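Local coordinates for protein BCL2-like 10 (Danio rerio, PDB 6FBX) that acts as a pro-survival member of the Bcl-2 family in apoptosis, captured here with the BH3 region of Bad bound to it, at residues A[11-16]-A[121-126]; A[18-23]-A[38-43]; A[57-62]-A[102-107]; A[86-91]-A[132-137]. One frame throughout, in Å; residues are numbered along the deposited sequence.

The chain starts with helix 2-24, which supplies one side of both contact 1 and contact 2. Contact 2 closes first, bringing helix 34-49 back against the end of that helix. Contact 3 follows in series and joins helix 51-65 to the end of helix 88-107. Contact 1 closes a long loop, pairing helix 2-24 with helix 112-129, and contacts 2 and 3 both fall within it. Contact 4 crosses contacts 1 and 3 along the chain, tying the start of helix 88-107 to helix 131-136. Contacts 1 and 4 touch through Leu126. Contacts 3 and 4 lie on opposite sides of the chain's centre, about 26 Å apart between centres.

Contact 1 (A[11-16]-A[121-126]); sequences EQTLLL and TIADYL
Thr13 and Ala123 face each other where two helices run roughly antiparallel. The short axes come within 8.1 Å, at 147° between their N-to-C directions. The CB of each of these two residues points toward the other helix. The methyl of Thr13 does most of the touching. CG2 stands anti to the backbone N, and this sends it onto the opposing backbone, where Thr13 CG2 lies 3.7 Å from Ala123 CA. Thr13 CG2 is also 4.0 Å from Ile122 CG2 and 4.2 Å from Leu126 CD1. The Ile122 side chain runs at about a right angle to that of Thr13. The hydroxyl of Thr13 is not spent on this contact: OG1 bonds to Leu9 O and to Trp140 NE1. The Ala123 methyl sits against the backbone of the first helix at Leu14, with Ala123 CB 3.7 Å from Leu14 N. Leu14 CB lies beside it, 3.8 Å from Ala123 CB. Small residues at the crossing thus let the backbones come close, and Leu14 CA and Ala123 CA are 5.0 Å apart. The contact is buried. Helix 88-107 packs against it through Phe95, which meets Leu16 and Ile122, while Thr121 and Tyr125 rest on helix 69-80.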
# COMPACT_ATOMS: atom_id res chain seq x y z
N GLU A 11 10.09 -1.96 10.22
CA GLU A 11 10.22 -0.56 10.61
C GLU A 11 10.46 0.34 9.40
O GLU A 11 9.90 1.44 9.32
CB GLU A 11 11.35 -0.40 11.63
CG GLU A 11 11.48 1.01 12.19
CD GLU A 11 10.16 1.55 12.72
OE1 GLU A 11 9.53 0.87 13.56
OE2 GLU A 11 9.74 2.65 12.28
N GLN A 12 11.29 -0.10 8.45
CA GLN A 12 11.51 0.69 7.24
C GLN A 12 10.21 0.87 6.47
O GLN A 12 9.93 1.96 5.96
CB GLN A 12 12.55 0.01 6.35
CG GLN A 12 13.94 -0.07 6.96
CD GLN A 12 14.58 1.29 7.12
OE1 GLN A 12 14.89 1.95 6.14
NE2 GLN A 12 14.76 1.71 8.36
N THR A 13 9.41 -0.19 6.38
CA THR A 13 8.13 -0.11 5.67
C THR A 13 7.15 0.79 6.42
O THR A 13 6.41 1.55 5.80
CB THR A 13 7.55 -1.51 5.48
OG1 THR A 13 8.50 -2.33 4.79
CG2 THR A 13 6.26 -1.46 4.68
N LEU A 14 7.12 0.70 7.75
CA LEU A 14 6.21 1.53 8.53
C LEU A 14 6.48 3.01 8.29
O LEU A 14 5.56 3.79 8.06
CB LEU A 14 6.34 1.18 10.02
CG LEU A 14 5.40 1.93 10.97
CD1 LEU A 14 3.94 1.61 10.67
CD2 LEU A 14 5.74 1.59 12.41
N LEU A 15 7.76 3.41 8.35
CA LEU A 15 8.11 4.80 8.07
C LEU A 15 7.63 5.21 6.69
O LEU A 15 7.10 6.32 6.51
CB LEU A 15 9.62 4.99 8.19
CG LEU A 15 10.23 4.80 9.58
CD1 LEU A 15 11.75 4.76 9.50
CD2 LEU A 15 9.78 5.90 10.52
N LEU A 16 7.80 4.34 5.70
CA LEU A 16 7.39 4.66 4.34
C LEU A 16 5.87 4.78 4.24
O LEU A 16 5.34 5.74 3.66
CB LEU A 16 7.90 3.59 3.38
CG LEU A 16 7.87 3.92 1.89
CD1 LEU A 16 8.86 5.04 1.58
CD2 LEU A 16 8.19 2.68 1.07
N THR A 121 -0.46 -2.35 9.26
CA THR A 121 -0.89 -3.53 8.52
C THR A 121 -0.02 -3.74 7.29
O THR A 121 0.40 -4.87 7.01
CB THR A 121 -2.36 -3.39 8.14
OG1 THR A 121 -3.15 -3.31 9.33
CG2 THR A 121 -2.83 -4.58 7.31
N ILE A 122 0.26 -2.67 6.54
CA ILE A 122 1.17 -2.78 5.40
C ILE A 122 2.54 -3.24 5.87
O ILE A 122 3.15 -4.14 5.29
CB ILE A 122 1.27 -1.44 4.65
CG1 ILE A 122 -0.04 -1.12 3.93
CG2 ILE A 122 2.43 -1.47 3.64
CD1 ILE A 122 -0.10 0.28 3.34
N ALA A 123 3.05 -2.62 6.94
CA ALA A 123 4.38 -2.94 7.44
C ALA A 123 4.47 -4.40 7.86
O ALA A 123 5.44 -5.10 7.54
CB ALA A 123 4.74 -2.02 8.60
N ASP A 124 3.47 -4.89 8.60
CA ASP A 124 3.51 -6.28 9.05
C ASP A 124 3.47 -7.24 7.86
O ASP A 124 4.15 -8.27 7.86
CB ASP A 124 2.34 -6.57 10.00
CG ASP A 124 2.54 -5.96 11.37
OD1 ASP A 124 1.53 -5.73 12.07
OD2 ASP A 124 3.70 -5.71 11.75
N TYR A 125 2.68 -6.91 6.84
CA TYR A 125 2.50 -7.83 5.72
C TYR A 125 3.76 -7.90 4.86
O TYR A 125 4.28 -8.99 4.59
CB TYR A 125 1.30 -7.40 4.88
CG TYR A 125 1.01 -8.34 3.73
CD1 TYR A 125 1.25 -7.96 2.42
CD2 TYR A 125 0.53 -9.62 3.97
CE1 TYR A 125 0.99 -8.82 1.37
CE2 TYR A 125 0.27 -10.49 2.93
CZ TYR A 125 0.51 -10.09 1.64
OH TYR A 125 0.25 -10.96 0.60
N LEU A 126 4.27 -6.75 4.42
CA LEU A 126 5.44 -6.76 3.55
C LEU A 126 6.70 -7.13 4.33
O LEU A 126 7.50 -7.95 3.87
CB LEU A 126 5.60 -5.39 2.89
CG LEU A 126 4.46 -4.96 1.97
CD1 LEU A 126 4.72 -3.57 1.41
CD2 LEU A 126 4.24 -5.96 0.83

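Contact 2 (A[18-23]-A[38-43]); sequences EDYISF and AMRYLA
Arg40 reaches across from helix 34-49 to Asp19 and Phe23 of helix 2-24, and its chain meets a partner at nearly every atom. CB starts at the rim of the Phe23 ring, with Arg40 CB 4.1 Å from Phe23 CE2. CG follows along the same ring, beside CD2. The chain is extended from CG to NE, which carries CD over the centre of the ring face. This is a CH-pi contact: Arg40 CD is 3.9 Å from the Phe23 centroid. The guanidinium then lies nearly parallel to the ring, with planes 13° apart, and Phe23 CD1 lies against one of its faces, toward the rim. At its edge the group grips Asp19 side-on in a salt bridge. Arg40 NE bonds to Asp19 OD2 at 3.0 Å, and Arg40 NH2 bonds to Asp19 OD1 at 2.8 Å. Both oxygens use their syn lone pairs, and the two flat groups are almost coplanar. Arg40 NH1 also bonds to Gln29 O. A leucine in its place would probably leave the buried Asp19 carboxylate without its opposite charge. Nearby, Tyr20 CZ packs 3.3 Å from Ala43 CB. The pairing belongs to the helical Bcl-2 fold, in which helix 34-49 also serves the BH3-binding groove: Leu42 touches an aromatic side chain of the bound peptide.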
# COMPACT_ATOMS: atom_id res chain seq x y z
N GLU A 18 3.75 5.37 6.73
CA GLU A 18 3.31 6.53 7.50
C GLU A 18 3.51 7.82 6.71
O GLU A 18 2.65 8.71 6.74
CB GLU A 18 4.05 6.60 8.83
CG GLU A 18 3.57 5.60 9.86
CD GLU A 18 4.17 5.84 11.23
OE1 GLU A 18 5.39 6.04 11.32
OE2 GLU A 18 3.40 5.84 12.22
N ASP A 19 4.63 7.93 5.99
CA ASP A 19 4.88 9.14 5.22
C ASP A 19 3.86 9.29 4.09
O ASP A 19 3.31 10.38 3.89
CB ASP A 19 6.29 9.13 4.64
CG ASP A 19 6.54 10.31 3.72
OD1 ASP A 19 6.75 11.43 4.22
OD2 ASP A 19 6.48 10.11 2.49
N TYR A 20 3.62 8.22 3.34
CA TYR A 20 2.69 8.33 2.22
C TYR A 20 1.28 8.65 2.72
O TYR A 20 0.59 9.49 2.14
CB TYR A 20 2.66 7.05 1.38
CG TYR A 20 1.82 7.25 0.15
CD1 TYR A 20 2.21 8.16 -0.82
CD2 TYR A 20 0.60 6.59 -0.01
CE1 TYR A 20 1.44 8.39 -1.94
CE2 TYR A 20 -0.18 6.81 -1.14
CZ TYR A 20 0.25 7.71 -2.09
OH TYR A 20 -0.52 7.95 -3.21
N ILE A 21 0.86 7.99 3.80
CA ILE A 21 -0.47 8.25 4.35
C ILE A 21 -0.58 9.70 4.81
O ILE A 21 -1.60 10.37 4.56
CB ILE A 21 -0.77 7.25 5.48
CG1 ILE A 21 -1.06 5.88 4.87
CG2 ILE A 21 -1.94 7.71 6.33
CD1 ILE A 21 -1.07 4.74 5.87
N SER A 22 0.45 10.22 5.49
CA SER A 22 0.44 11.62 5.88
C SER A 22 0.39 12.53 4.66
O SER A 22 -0.35 13.52 4.64
CB SER A 22 1.67 11.94 6.73
OG SER A 22 1.73 11.13 7.89
N PHE A 23 1.17 12.19 3.63
CA PHE A 23 1.17 12.95 2.39
C PHE A 23 -0.23 13.01 1.78
O PHE A 23 -0.64 14.05 1.25
CB PHE A 23 2.16 12.30 1.43
CG PHE A 23 2.28 12.96 0.09
CD1 PHE A 23 2.83 14.23 -0.03
CD2 PHE A 23 1.90 12.29 -1.05
CE1 PHE A 23 2.95 14.82 -1.28
CE2 PHE A 23 2.03 12.87 -2.30
CZ PHE A 23 2.55 14.14 -2.41
N ALA A 38 10.24 8.57 -3.88
CA ALA A 38 9.84 7.71 -4.99
C ALA A 38 8.41 7.21 -4.82
O ALA A 38 7.63 7.21 -5.77
CB ALA A 38 10.80 6.53 -5.10
N MET A 39 8.05 6.76 -3.61
CA MET A 39 6.71 6.22 -3.40
C MET A 39 5.65 7.31 -3.56
O MET A 39 4.59 7.07 -4.14
CB MET A 39 6.60 5.57 -2.03
CG MET A 39 5.23 4.95 -1.75
SD MET A 39 4.80 3.64 -2.90
CE MET A 39 5.76 2.28 -2.25
N ARG A 40 5.92 8.50 -3.02
CA ARG A 40 5.01 9.63 -3.22
C ARG A 40 4.71 9.84 -4.70
O ARG A 40 3.56 10.04 -5.10
CB ARG A 40 5.61 10.90 -2.63
CG ARG A 40 5.59 10.98 -1.12
CD ARG A 40 6.05 12.36 -0.71
NE ARG A 40 6.22 12.51 0.73
CZ ARG A 40 6.48 13.66 1.33
NH1 ARG A 40 6.61 14.77 0.61
NH2 ARG A 40 6.63 13.71 2.64
N TYR A 41 5.76 9.81 -5.53
CA TYR A 41 5.58 10.05 -6.96
C TYR A 41 4.82 8.89 -7.61
O TYR A 41 3.84 9.11 -8.33
CB TYR A 41 6.94 10.24 -7.63
CG TYR A 41 6.85 10.43 -9.13
CD1 TYR A 41 6.89 9.34 -9.99
CD2 TYR A 41 6.74 11.69 -9.69
CE1 TYR A 41 6.81 9.50 -11.36
CE2 TYR A 41 6.66 11.87 -11.05
CZ TYR A 41 6.70 10.77 -11.88
OH TYR A 41 6.62 10.94 -13.25
N LEU A 42 5.27 7.66 -7.35
CA LEU A 42 4.73 6.51 -8.07
C LEU A 42 3.30 6.19 -7.64
O LEU A 42 2.44 5.92 -8.49
CB LEU A 42 5.63 5.30 -7.84
CG LEU A 42 6.99 5.41 -8.54
CD1 LEU A 42 7.97 4.38 -7.98
CD2 LEU A 42 6.82 5.23 -10.03
N ALA A 43 3.03 6.21 -6.33
CA ALA A 43 1.69 5.90 -5.86
C ALA A 43 0.68 6.96 -6.29
O ALA A 43 -0.48 6.63 -6.56
CB ALA A 43 1.69 5.74 -4.34

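Contact 3 (A[57-62]-A[102-107]); sequences LSQEFL and ASELLS
The Gln59 amide and the Glu104 carboxylate meet at an angle, with planes 62° apart. Gln59 NE2 comes 3.5 Å from Glu104 OE1, and the Gln59 CG methylene lies over one face of the Glu104 carboxylate, 3.9 Å from Glu104 CD. Glu104 carries the polar half of the contact. Its CG is anti to the backbone N (chi1 178°), and a bend at chi2 turns the carboxylate toward Gln59 and Ser58. A water joins the helices here. It donates to Ser58 OG at 3.0 Å and to Glu104 OE1 at 2.8 Å. Ser58 OG is bonded in turn to Arg55 O, and Glu104 OE2 forms a salt bridge with Arg108. Leu62 forms the apolar half. Leu62 CD1 presses on Glu104 CG at 3.5 Å, and Leu62 CD2 meets Leu105 CD2 at 3.8 Å. With alanine in place of Glu104, Arg108 would probably lose this salt-bridge partner, the bridging water one acceptor, and Leu62 CD1 the CG that it rests on. The chemistry is thus mixed: apolar methyls pack between the helices, and the charged end, near the surface, is linked across partly through water.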
# COMPACT_ATOMS: atom_id res chain seq x y z
N LEU A 57 -13.56 2.02 -5.26
CA LEU A 57 -13.15 0.85 -4.50
C LEU A 57 -13.04 1.17 -3.01
O LEU A 57 -13.50 0.38 -2.17
CB LEU A 57 -11.81 0.32 -5.02
CG LEU A 57 -11.83 -0.46 -6.33
CD1 LEU A 57 -10.41 -0.75 -6.78
CD2 LEU A 57 -12.62 -1.75 -6.20
N SER A 58 -12.43 2.30 -2.67
CA SER A 58 -12.28 2.66 -1.27
C SER A 58 -13.63 2.79 -0.58
O SER A 58 -13.80 2.36 0.57
CB SER A 58 -11.49 3.97 -1.14
OG SER A 58 -12.22 5.06 -1.68
N GLN A 59 -14.61 3.37 -1.27
CA GLN A 59 -15.93 3.56 -0.66
C GLN A 59 -16.68 2.24 -0.54
O GLN A 59 -17.30 1.97 0.50
CB GLN A 59 -16.73 4.59 -1.46
CG GLN A 59 -16.10 5.98 -1.38
CD GLN A 59 -16.86 7.03 -2.16
OE1 GLN A 59 -17.88 6.74 -2.80
NE2 GLN A 59 -16.37 8.26 -2.12
N GLU A 60 -16.61 1.39 -1.57
CA GLU A 60 -17.18 0.05 -1.45
C GLU A 60 -16.54 -0.71 -0.30
O GLU A 60 -17.23 -1.30 0.55
CB GLU A 60 -17.00 -0.73 -2.75
CG GLU A 60 -17.96 -0.36 -3.87
CD GLU A 60 -17.81 -1.29 -5.07
OE1 GLU A 60 -16.87 -1.11 -5.86
OE2 GLU A 60 -18.64 -2.22 -5.20
N PHE A 61 -15.20 -0.73 -0.27
CA PHE A 61 -14.45 -1.41 0.78
C PHE A 61 -14.92 -0.98 2.16
O PHE A 61 -15.31 -1.82 2.99
CB PHE A 61 -12.96 -1.10 0.58
CG PHE A 61 -12.06 -1.63 1.67
CD1 PHE A 61 -11.32 -2.78 1.48
CD2 PHE A 61 -11.93 -0.95 2.87
CE1 PHE A 61 -10.48 -3.25 2.47
CE2 PHE A 61 -11.10 -1.42 3.87
CZ PHE A 61 -10.37 -2.57 3.67
N LEU A 62 -14.90 0.32 2.44
CA LEU A 62 -15.25 0.79 3.77
C LEU A 62 -16.71 0.53 4.11
O LEU A 62 -17.05 0.40 5.29
CB LEU A 62 -14.93 2.28 3.91
CG LEU A 62 -13.44 2.65 3.92
CD1 LEU A 62 -13.27 4.16 3.94
CD2 LEU A 62 -12.72 2.02 5.11
N ALA A 102 -7.20 5.99 3.59
CA ALA A 102 -6.94 6.89 4.70
C ALA A 102 -7.61 8.24 4.49
O ALA A 102 -8.20 8.80 5.42
CB ALA A 102 -5.43 7.07 4.87
N SER A 103 -7.54 8.78 3.26
CA SER A 103 -8.17 10.06 2.98
C SER A 103 -9.68 9.98 3.13
O SER A 103 -10.32 10.92 3.61
CB SER A 103 -7.80 10.52 1.57
OG SER A 103 -6.39 10.61 1.41
N GLU A 104 -10.27 8.85 2.73
CA GLU A 104 -11.72 8.69 2.86
C GLU A 104 -12.13 8.60 4.32
O GLU A 104 -13.14 9.18 4.73
CB GLU A 104 -12.18 7.45 2.08
CG GLU A 104 -13.67 7.14 2.18
CD GLU A 104 -14.53 8.15 1.45
OE1 GLU A 104 -14.04 8.76 0.48
OE2 GLU A 104 -15.71 8.32 1.84
N LEU A 105 -11.35 7.88 5.14
CA LEU A 105 -11.66 7.79 6.56
C LEU A 105 -11.60 9.16 7.23
O LEU A 105 -12.44 9.49 8.07
CB LEU A 105 -10.71 6.81 7.25
CG LEU A 105 -10.94 5.34 6.89
CD1 LEU A 105 -9.73 4.48 7.26
CD2 LEU A 105 -12.19 4.82 7.59
N LEU A 106 -10.61 9.98 6.86
CA LEU A 106 -10.55 11.34 7.37
C LEU A 106 -11.77 12.15 6.91
O LEU A 106 -12.35 12.90 7.70
CB LEU A 106 -9.26 12.02 6.92
CG LEU A 106 -8.07 11.88 7.88
CD1 LEU A 106 -7.80 10.42 8.21
CD2 LEU A 106 -6.83 12.54 7.29
N SER A 107 -12.15 12.01 5.64
CA SER A 107 -13.34 12.71 5.16
C SER A 107 -14.58 12.33 5.95
O SER A 107 -15.49 13.15 6.10
CB SER A 107 -13.56 12.40 3.67
OG SER A 107 -12.57 13.02 2.87
O HOH W 1 -12.35 8.04 -1.57

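Contact 4 (A[86-91]-A[132-137]); sequences MNWGRV and DWLVEN
Met86 and Asn87 are extended, just before the helix that begins at Trp88, and Met86 CA lies 7.6 Å from Trp133 CA on a helix that ends near Asn137. The Asn87 side chain caps the new helix, its OD1 accepting from Arg90 N at 2.8 Å. Trp133 is held between two groups. On one face sits Met86 CG, 3.6 Å from the centroid of the Trp133 five-membered ring, in a CH-pi contact. Met86 SD stands above the Trp133 six-membered ring at a longer distance. Over the opposite face lies Asn137 ND2, fixed there by its bond to Trp133 O at 2.8 Å. The far edge of Trp133 points into the face of Trp88, a T-shaped pair with planes at 69°. Trp133 CH2 is over the centre of that face, 3.7 Å from Trp88 CD2. Leu134 CD2 meets Trp88 CH2 at 3.6 Å. Asn87 to Arg90 spell the NWGR signature of the BH1 region in this family, and Trp133 lies in a stretch resembling BH2. Trp88 also meets Trp140, Phe143 and Phe146 of helix 139-146. Leu126 of helix 112-129 packs on Met86, Val91 and Leu134, while Val135 rests on helix 2-24.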
# COMPACT_ATOMS: atom_id res chain seq x y z
N MET A 86 4.65 -11.69 -7.08
CA MET A 86 4.90 -10.47 -6.34
C MET A 86 5.78 -9.57 -7.19
O MET A 86 6.73 -10.04 -7.81
CB MET A 86 5.59 -10.78 -5.00
CG MET A 86 5.76 -9.60 -4.08
SD MET A 86 4.22 -9.10 -3.30
CE MET A 86 4.87 -8.16 -1.92
N ASN A 87 5.44 -8.28 -7.24
CA ASN A 87 6.27 -7.32 -7.96
C ASN A 87 6.03 -5.94 -7.38
O ASN A 87 5.11 -5.72 -6.59
CB ASN A 87 5.99 -7.37 -9.47
CG ASN A 87 4.56 -6.98 -9.82
OD1 ASN A 87 4.06 -5.95 -9.38
ND2 ASN A 87 3.91 -7.80 -10.63
N TRP A 88 6.89 -5.00 -7.77
CA TRP A 88 6.83 -3.66 -7.18
C TRP A 88 5.55 -2.93 -7.58
O TRP A 88 5.05 -2.10 -6.81
CB TRP A 88 8.05 -2.84 -7.59
CG TRP A 88 9.32 -3.23 -6.88
CD1 TRP A 88 10.49 -3.63 -7.46
CD2 TRP A 88 9.54 -3.25 -5.46
NE1 TRP A 88 11.43 -3.89 -6.49
CE2 TRP A 88 10.87 -3.67 -5.25
CE3 TRP A 88 8.75 -2.95 -4.35
CZ2 TRP A 88 11.42 -3.80 -3.98
CZ3 TRP A 88 9.30 -3.08 -3.08
CH2 TRP A 88 10.62 -3.50 -2.91
N GLY A 89 5.02 -3.21 -8.77
CA GLY A 89 3.78 -2.57 -9.18
C GLY A 89 2.62 -2.90 -8.26
O GLY A 89 1.80 -2.03 -7.94
N ARG A 90 2.54 -4.15 -7.81
CA ARG A 90 1.49 -4.52 -6.87
C ARG A 90 1.70 -3.86 -5.52
O ARG A 90 0.73 -3.48 -4.84
CB ARG A 90 1.43 -6.04 -6.74
CG ARG A 90 0.98 -6.72 -8.02
CD ARG A 90 1.01 -8.22 -7.91
NE ARG A 90 0.50 -8.85 -9.13
CZ ARG A 90 0.33 -10.16 -9.28
NH1 ARG A 90 -0.15 -10.63 -10.43
NH2 ARG A 90 0.61 -11.00 -8.29
N VAL A 91 2.96 -3.71 -5.10
CA VAL A 91 3.27 -2.98 -3.88
C VAL A 91 2.78 -1.53 -3.99
O VAL A 91 2.18 -0.99 -3.05
CB VAL A 91 4.78 -3.04 -3.58
CG1 VAL A 91 5.15 -2.11 -2.43
CG2 VAL A 91 5.19 -4.47 -3.27
N ASP A 132 11.02 -12.41 2.52
CA ASP A 132 11.96 -13.06 1.62
C ASP A 132 11.98 -12.38 0.25
O ASP A 132 13.05 -12.12 -0.31
CB ASP A 132 11.63 -14.54 1.47
CG ASP A 132 11.98 -15.35 2.72
OD1 ASP A 132 12.82 -14.87 3.52
OD2 ASP A 132 11.44 -16.45 2.89
N TRP A 133 10.81 -12.06 -0.30
CA TRP A 133 10.76 -11.36 -1.57
C TRP A 133 11.39 -9.98 -1.45
O TRP A 133 12.18 -9.56 -2.31
CB TRP A 133 9.32 -11.24 -2.07
CG TRP A 133 9.26 -10.71 -3.47
CD1 TRP A 133 9.29 -11.44 -4.62
CD2 TRP A 133 9.19 -9.34 -3.87
NE1 TRP A 133 9.23 -10.61 -5.71
CE2 TRP A 133 9.17 -9.32 -5.28
CE3 TRP A 133 9.14 -8.13 -3.17
CZ2 TRP A 133 9.10 -8.13 -6.00
CZ3 TRP A 133 9.07 -6.95 -3.90
CH2 TRP A 133 9.05 -6.96 -5.29
N LEU A 134 11.04 -9.24 -0.40
CA LEU A 134 11.61 -7.91 -0.20
C LEU A 134 13.13 -7.96 -0.19
O LEU A 134 13.80 -7.16 -0.85
CB LEU A 134 11.09 -7.30 1.11
CG LEU A 134 9.83 -6.44 1.07
CD1 LEU A 134 9.54 -5.93 2.47
CD2 LEU A 134 9.97 -5.27 0.10
N VAL A 135 13.70 -8.91 0.57
CA VAL A 135 15.15 -8.99 0.68
C VAL A 135 15.78 -9.31 -0.66
O VAL A 135 16.72 -8.65 -1.11
CB VAL A 135 15.56 -10.02 1.75
CG1 VAL A 135 17.06 -10.27 1.72
CG2 VAL A 135 15.14 -9.54 3.13
N GLU A 136 15.27 -10.35 -1.34
CA GLU A 136 15.89 -10.77 -2.59
C GLU A 136 15.82 -9.69 -3.65
O GLU A 136 16.61 -9.71 -4.60
CB GLU A 136 15.24 -12.06 -3.10
CG GLU A 136 13.94 -11.89 -3.87
CD GLU A 136 13.39 -13.20 -4.39
OE1 GLU A 136 14.09 -14.23 -4.28
OE2 GLU A 136 12.25 -13.21 -4.90
N ASN A 137 14.91 -8.72 -3.50
CA ASN A 137 14.78 -7.61 -4.42
C ASN A 137 15.40 -6.32 -3.88
O ASN A 137 15.12 -5.24 -4.42
CB ASN A 137 13.31 -7.39 -4.76
CG ASN A 137 12.76 -8.45 -5.69
OD1 ASN A 137 12.68 -8.25 -6.90
ND2 ASN A 137 12.39 -9.59 -5.13